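Local coordinates for protein fructokinase (Vibrio cholerae serotype O1, PDB 5EYN) that catalyses the ATP-dependent phosphorylation of fructose, as a kinase of the PfkB (ribokinase-like) carbohydrate kinase family, at residues 22-27 with 62-67; 273-278 with 289-294. All coordinates share one frame; numbering follows the deposited sequence.

Contact 1: 22-27 with 62-67; sequences WLTGDA and AFFGRV. With FRU (beta-D-fructofuranose), chain B.
Strands 21-24 and 61-68 are parallel neighbours in the large sheet of the ribokinase-like fold, and W22 pairs with A62 and L23 with F63. Two backbone bonds tie them at L23: its N reaches A62 O at 2.8 Å and its O receives F64 N at 2.9 Å. On the face carrying W22, A62 and T24, the methyl of A62 sits over the six-membered ring of W22, offset toward the rim, with CB 3.5 Å from CZ3. The F64 ring approaches the same indole with CD2, the two planes steeply inclined at 72°. T24 CB lies over the centre of the F64 ring. Because the hydroxyl of T24 points opposite its backbone N (chi1 -177°), it swings toward the partner strand, and OG1 donates to F64 O at 2.8 Å, tilted from the carbonyl plane. The other face holds F63, whose ring runs alongside segment 22-27, from L23 to A27: CD1 packs on L23 CB, the carbonyl O of L23 lies over one ring face, and CZ comes within 3.5 Å of G25 O. Helix 46-56 covers this face through V50, A51 and P47. Around G25 and R66 water takes over from direct pairing. G25 O accepts from two waters, one also bound to R66 N, the other bridging A27 N and R66 O. D26 turns away from the second strand, and its OD1 accepts a hydrogen bond from O1 of the bound fructose at 2.6 Å. Direct bonding thus gives way to water close to where the chain delivers a carboxylate to the sugar, and the two waters satisfy backbone groups of G25, A27 and R66 that do not bond one another directly.

Contact 2: 273-278 with 289-294; sequences LYRLSV and LDAVKW
R275 of helix 264-278 reaches across to A291, W294 and D290 of helix 285-302, in a helix pair that runs roughly antiparallel, the segment axes 8.5 Å apart and inclined at 146°. Its side chain meets a methyl, an indole face and a carboxylate in turn. CB starts against the methyl of A291, 3.6 Å from A291 CB, where the backbones come nearest. CG then passes over the CG-CD2 bond of W294. Next, CD sits over the centre of the six-membered ring, 3.4 Å from its centroid, as a CH-pi contact. Bends at chi2 and chi3 fold the chain back so that its tip lies along the indole instead of standing off it. NE comes down on W294 CE2, and CZ and NH1 follow over CZ2, with the guanidinium plane only 4° from that of the ring. This is a flat stack, and the cation-pi component is off-centre. The edge of the same group points at D290: NE and NH2 both donate to OD2, at 2.9 Å and 2.8 Å, in a side-on salt bridge lying in the guanidinium plane. The carboxylate is turned 59° from that plane. One face against the indole and one edge on an acid together fix the rotation of the guanidinium. Around this arginine, L276 CD2 also touches A291 CB, while the Y274 ring lies slid past W294 with little overlap, and Y319 meets the indole edge-to-face from helix 315-322. The two donors reach the one oxygen from different directions: NE meets D290 OD2 nearly head-on to its C-O bond, whereas NH2 comes to that same oxygen from above the carboxylate plane.

In the fold
Contact 1 reaches a substrate directly, whereas contact 2 is helix packing that does not touch the nucleotide. Contact 1 lies in the central sheet and ends at the fructose, where D26 joins D266, D30, R176, G45, A46 and N49 in holding the sugar. Contact 2 joins two helices nearer the nucleotide, the side chain of W294 standing about 10 Å from ADP. The centres of contact 1 and contact 2 are 21 Å apart, and the nearest atoms of contact 1 and contact 2 are about 5 Å apart, without touching. Strand 138-142 is a neighbour of both: W22, L23, T24 and F64 pack on it from contact 1, L273 and L276 from contact 2. Beryllium trifluoride is about 10 Å from the D26 side chain.

Contact 1: 22-27 with 62-67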
loop_
_atom_site.group_PDB
_atom_site.type_symbol
_atom_site.label_atom_id
_atom_site.label_comp_id
_atom_site.label_asym_id
_atom_site.label_seq_id
_atom_site.Cartn_x
_atom_site.Cartn_y
_atom_site.Cartn_z
ATOM N N TRP A 22 -8.578 24.076 -11.453
ATOM C CA TRP A 22 -9.079 22.817 -10.918
ATOM C C TRP A 22 -8.107 21.712 -11.266
ATOM O O TRP A 22 -7.658 21.611 -12.404
ATOM C CB TRP A 22 -10.433 22.473 -11.548
ATOM C CG TRP A 22 -11.593 23.292 -11.077
ATOM C CD1 TRP A 22 -12.184 24.329 -11.745
ATOM C CD2 TRP A 22 -12.321 23.143 -9.849
ATOM N NE1 TRP A 22 -13.223 24.822 -11.017
ATOM C CE2 TRP A 22 -13.331 24.121 -9.847
ATOM C CE3 TRP A 22 -12.209 22.288 -8.748
ATOM C CZ2 TRP A 22 -14.228 24.262 -8.792
ATOM C CZ3 TRP A 22 -13.096 22.432 -7.706
ATOM C CH2 TRP A 22 -14.091 23.404 -7.735
ATOM N N LEU A 23 -7.811 20.884 -10.276
ATOM C CA LEU A 23 -6.988 19.698 -10.424
ATOM C C LEU A 23 -7.859 18.502 -10.069
ATOM O O LEU A 23 -8.633 18.552 -9.124
ATOM C CB LEU A 23 -5.768 19.762 -9.485
ATOM C CG LEU A 23 -4.698 20.846 -9.680
ATOM C CD1 LEU A 23 -4.246 20.955 -11.103
ATOM C CD2 LEU A 23 -5.209 22.201 -9.193
ATOM N N THR A 24 -7.723 17.427 -10.822
ATOM C CA THR A 24 -8.434 16.210 -10.499
ATOM C C THR A 24 -7.550 15.009 -10.759
ATOM O O THR A 24 -6.659 15.063 -11.602
ATOM C CB THR A 24 -9.744 16.094 -11.311
ATOM O OG1 THR A 24 -10.460 14.928 -10.925
ATOM C CG2 THR A 24 -9.492 16.019 -12.817
ATOM N N GLY A 25 -7.777 13.938 -10.005
ATOM C CA GLY A 25 -7.042 12.707 -10.207
ATOM C C GLY A 25 -6.633 12.099 -8.893
ATOM O O GLY A 25 -7.423 12.057 -7.952
ATOM N N ASP A 26 -5.391 11.642 -8.838
ATOM C CA ASP A 26 -4.894 10.854 -7.717
ATOM C C ASP A 26 -4.040 11.647 -6.757
ATOM O O ASP A 26 -2.993 12.142 -7.129
ATOM C CB ASP A 26 -4.104 9.639 -8.215
ATOM C CG ASP A 26 -2.908 9.990 -9.100
ATOM O OD1 ASP A 26 -1.826 9.356 -8.898
ATOM O OD2 ASP A 26 -3.032 10.836 -10.022
ATOM N N ALA A 27 -4.531 11.754 -5.533
ATOM C CA ALA A 27 -3.716 12.130 -4.391
ATOM C C ALA A 27 -3.166 10.834 -3.801
ATOM O O ALA A 27 -3.908 9.880 -3.593
ATOM C CB ALA A 27 -4.548 12.895 -3.376
ATOM N N ALA A 62 -7.863 24.266 -6.706
ATOM C CA ALA A 62 -8.932 23.500 -6.079
ATOM C C ALA A 62 -8.837 22.096 -6.615
ATOM O O ALA A 62 -8.542 21.920 -7.784
ATOM C CB ALA A 62 -10.289 24.107 -6.408
ATOM N N PHE A 63 -9.090 21.107 -5.769
ATOM C CA PHE A 63 -8.925 19.709 -6.141
ATOM C C PHE A 63 -10.256 19.002 -6.028
ATOM O O PHE A 63 -10.968 19.193 -5.047
ATOM C CB PHE A 63 -7.930 19.047 -5.191
ATOM C CG PHE A 63 -7.522 17.650 -5.582
ATOM C CD1 PHE A 63 -6.358 17.447 -6.291
ATOM C CD2 PHE A 63 -8.282 16.551 -5.230
ATOM C CE1 PHE A 63 -5.958 16.190 -6.645
ATOM C CE2 PHE A 63 -7.885 15.282 -5.592
ATOM C CZ PHE A 63 -6.716 15.107 -6.295
ATOM N N PHE A 64 -10.608 18.208 -7.037
ATOM C CA PHE A 64 -11.737 17.301 -6.909
ATOM C C PHE A 64 -11.324 15.899 -7.275
ATOM O O PHE A 64 -10.576 15.676 -8.225
ATOM C CB PHE A 64 -12.990 17.757 -7.696
ATOM C CG PHE A 64 -12.893 17.676 -9.209
ATOM C CD1 PHE A 64 -13.389 16.567 -9.897
ATOM C CD2 PHE A 64 -12.403 18.737 -9.952
ATOM C CE1 PHE A 64 -13.364 16.518 -11.294
ATOM C CE2 PHE A 64 -12.371 18.684 -11.349
ATOM C CZ PHE A 64 -12.861 17.570 -12.013
ATOM N N GLY A 65 -11.797 14.946 -6.487
ATOM C CA GLY A 65 -11.414 13.567 -6.688
ATOM C C GLY A 65 -11.778 12.729 -5.483
ATOM O O GLY A 65 -12.462 13.195 -4.567
ATOM N N ARG A 66 -11.342 11.475 -5.507
ATOM C CA ARG A 66 -11.575 10.553 -4.405
ATOM C C ARG A 66 -10.278 10.010 -3.857
ATOM O O ARG A 66 -9.386 9.611 -4.606
ATOM C CB ARG A 66 -12.401 9.350 -4.837
ATOM C CG ARG A 66 -13.804 9.684 -5.237
ATOM C CD ARG A 66 -14.650 8.459 -5.489
ATOM N NE ARG A 66 -15.988 8.897 -5.841
ATOM C CZ ARG A 66 -17.117 8.429 -5.326
ATOM N NH1 ARG A 66 -17.108 7.461 -4.415
ATOM N NH2 ARG A 66 -18.273 8.927 -5.740
ATOM N N VAL A 67 -10.196 9.993 -2.535
ATOM C CA VAL A 67 -9.220 9.178 -1.829
ATOM C C VAL A 67 -9.962 8.159 -0.979
ATOM O O VAL A 67 -11.188 8.115 -0.984
ATOM C CB VAL A 67 -8.301 10.027 -0.939
ATOM C CG1 VAL A 67 -7.370 10.875 -1.800
ATOM C CG2 VAL A 67 -9.115 10.879 0.036
HETATM C C1 FRU B . 1.415 9.308 -9.624
HETATM C C2 FRU B . 2.835 9.676 -9.217
HETATM C C3 FRU B . 3.085 9.936 -7.745
HETATM C C4 FRU B . 4.067 11.060 -7.715
HETATM C C5 FRU B . 3.752 11.771 -8.984
HETATM C C6 FRU B . 4.940 12.436 -9.635
HETATM O O1 FRU B . 0.541 10.378 -9.435
HETATM O O2 FRU B . 3.650 8.624 -9.637
HETATM O O3 FRU B . 3.506 8.741 -7.160
HETATM O O4 FRU B . 3.905 11.920 -6.639
HETATM O O5 FRU B . 3.170 10.849 -9.890
HETATM O O6 FRU B . 4.582 13.071 -10.837
HETATM O O HOH W 1 -10.091 11.146 -8.158
HETATM O O HOH W 2 -7.337 11.328 -5.266
#

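Contact 2: 273-278 with 289-294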
loop_
_atom_site.group_PDB
_atom_site.type_symbol
_atom_site.label_atom_id
_atom_site.label_comp_id
_atom_site.label_asym_id
_atom_site.label_seq_id
_atom_site.Cartn_x
_atom_site.Cartn_y
_atom_site.Cartn_z
ATOM N N LEU A 273 1.043 26.743 -15.060
ATOM C CA LEU A 273 -0.389 27.019 -14.950
ATOM C C LEU A 273 -0.674 28.163 -14.002
ATOM O O LEU A 273 -1.599 28.919 -14.228
ATOM C CB LEU A 273 -1.200 25.786 -14.521
ATOM C CG LEU A 273 -1.150 24.600 -15.468
ATOM C CD1 LEU A 273 -2.034 23.473 -14.946
ATOM C CD2 LEU A 273 -1.594 24.999 -16.874
ATOM N N TYR A 274 0.132 28.324 -12.953
ATOM C CA TYR A 274 -0.033 29.493 -12.104
ATOM C C TYR A 274 0.060 30.749 -12.979
ATOM O O TYR A 274 -0.815 31.615 -12.935
ATOM C CB TYR A 274 1.005 29.556 -10.981
ATOM C CG TYR A 274 0.977 30.917 -10.322
ATOM C CD1 TYR A 274 -0.117 31.307 -9.555
ATOM C CD2 TYR A 274 1.984 31.840 -10.539
ATOM C CE1 TYR A 274 -0.187 32.571 -8.989
ATOM C CE2 TYR A 274 1.919 33.094 -9.975
ATOM C CZ TYR A 274 0.826 33.449 -9.208
ATOM O OH TYR A 274 0.744 34.698 -8.637
ATOM N N ARG A 275 1.128 30.861 -13.766
ATOM C CA ARG A 275 1.311 32.065 -14.571
ATOM C C ARG A 275 0.246 32.213 -15.679
ATOM O O ARG A 275 -0.228 33.316 -15.943
ATOM C CB ARG A 275 2.735 32.129 -15.128
ATOM C CG ARG A 275 3.793 32.382 -14.054
ATOM C CD ARG A 275 3.654 33.743 -13.399
ATOM N NE ARG A 275 4.268 34.795 -14.199
ATOM C CZ ARG A 275 4.213 36.089 -13.907
ATOM N NH1 ARG A 275 3.531 36.517 -12.853
ATOM N NH2 ARG A 275 4.827 36.959 -14.687
ATOM N N LEU A 276 -0.167 31.116 -16.305
ATOM C CA LEU A 276 -1.227 31.222 -17.300
ATOM C C LEU A 276 -2.530 31.641 -16.629
ATOM O O LEU A 276 -3.291 32.431 -17.189
ATOM C CB LEU A 276 -1.419 29.912 -18.074
ATOM C CG LEU A 276 -0.208 29.401 -18.866
ATOM C CD1 LEU A 276 -0.617 28.185 -19.673
ATOM C CD2 LEU A 276 0.405 30.471 -19.766
ATOM N N SER A 277 -2.761 31.158 -15.410
ATOM C CA SER A 277 -4.028 31.414 -14.721
ATOM C C SER A 277 -4.201 32.885 -14.322
ATOM O O SER A 277 -5.321 33.376 -14.230
ATOM C CB SER A 277 -4.175 30.510 -13.487
ATOM O OG SER A 277 -3.403 30.959 -12.382
ATOM N N VAL A 278 -3.101 33.591 -14.095
ATOM C CA VAL A 278 -3.187 34.989 -13.665
ATOM C C VAL A 278 -3.021 35.961 -14.835
ATOM O O VAL A 278 -3.105 37.180 -14.652
ATOM C CB VAL A 278 -2.141 35.333 -12.575
ATOM C CG1 VAL A 278 -2.336 34.470 -11.339
ATOM C CG2 VAL A 278 -0.725 35.193 -13.109
ATOM N N LEU A 289 6.049 32.373 -22.700
ATOM C CA LEU A 289 7.479 32.152 -22.497
ATOM C C LEU A 289 7.893 32.476 -21.065
ATOM O O LEU A 289 8.734 31.790 -20.485
ATOM C CB LEU A 289 8.292 32.973 -23.491
ATOM C CG LEU A 289 8.149 32.547 -24.953
ATOM C CD1 LEU A 289 8.849 33.563 -25.828
ATOM C CD2 LEU A 289 8.720 31.161 -25.196
ATOM N N ASP A 290 7.308 33.525 -20.496
ATOM C CA ASP A 290 7.531 33.845 -19.086
ATOM C C ASP A 290 6.998 32.733 -18.170
ATOM O O ASP A 290 7.631 32.381 -17.169
ATOM C CB ASP A 290 6.858 35.182 -18.748
ATOM C CG ASP A 290 6.890 35.491 -17.270
ATOM O OD1 ASP A 290 7.902 36.045 -16.813
ATOM O OD2 ASP A 290 5.915 35.182 -16.559
ATOM N N ALA A 291 5.840 32.174 -18.505
ATOM C CA ALA A 291 5.274 31.093 -17.695
ATOM C C ALA A 291 6.185 29.876 -17.697
ATOM O O ALA A 291 6.332 29.215 -16.670
ATOM C CB ALA A 291 3.885 30.712 -18.184
ATOM N N VAL A 292 6.826 29.612 -18.831
ATOM C CA VAL A 292 7.767 28.497 -18.942
ATOM C C VAL A 292 9.057 28.792 -18.171
ATOM O O VAL A 292 9.657 27.889 -17.596
ATOM C CB VAL A 292 8.059 28.147 -20.414
ATOM C CG1 VAL A 292 9.131 27.079 -20.547
ATOM C CG2 VAL A 292 6.789 27.655 -21.081
ATOM N N LYS A 293 9.472 30.048 -18.124
ATOM C CA LYS A 293 10.616 30.403 -17.302
ATOM C C LYS A 293 10.321 30.096 -15.832
ATOM O O LYS A 293 11.154 29.530 -15.125
ATOM C CB LYS A 293 10.943 31.887 -17.494
ATOM C CG LYS A 293 12.048 32.430 -16.614
ATOM C CD LYS A 293 12.339 33.913 -16.929
ATOM C CE LYS A 293 13.523 34.442 -16.119
ATOM N NZ LYS A 293 13.839 35.852 -16.469
ATOM N N TRP A 294 9.135 30.470 -15.370
ATOM C CA TRP A 294 8.708 30.113 -14.022
ATOM C C TRP A 294 8.669 28.601 -13.854
ATOM O O TRP A 294 9.120 28.068 -12.840
ATOM C CB TRP A 294 7.323 30.686 -13.721
ATOM C CG TRP A 294 7.315 32.138 -13.307
ATOM C CD1 TRP A 294 7.915 33.191 -13.951
ATOM C CD2 TRP A 294 6.679 32.690 -12.151
ATOM N NE1 TRP A 294 7.686 34.359 -13.262
ATOM C CE2 TRP A 294 6.931 34.078 -12.154
ATOM C CE3 TRP A 294 5.911 32.147 -11.119
ATOM C CZ2 TRP A 294 6.447 34.921 -11.161
ATOM C CZ3 TRP A 294 5.440 32.980 -10.130
ATOM C CH2 TRP A 294 5.704 34.354 -10.161
#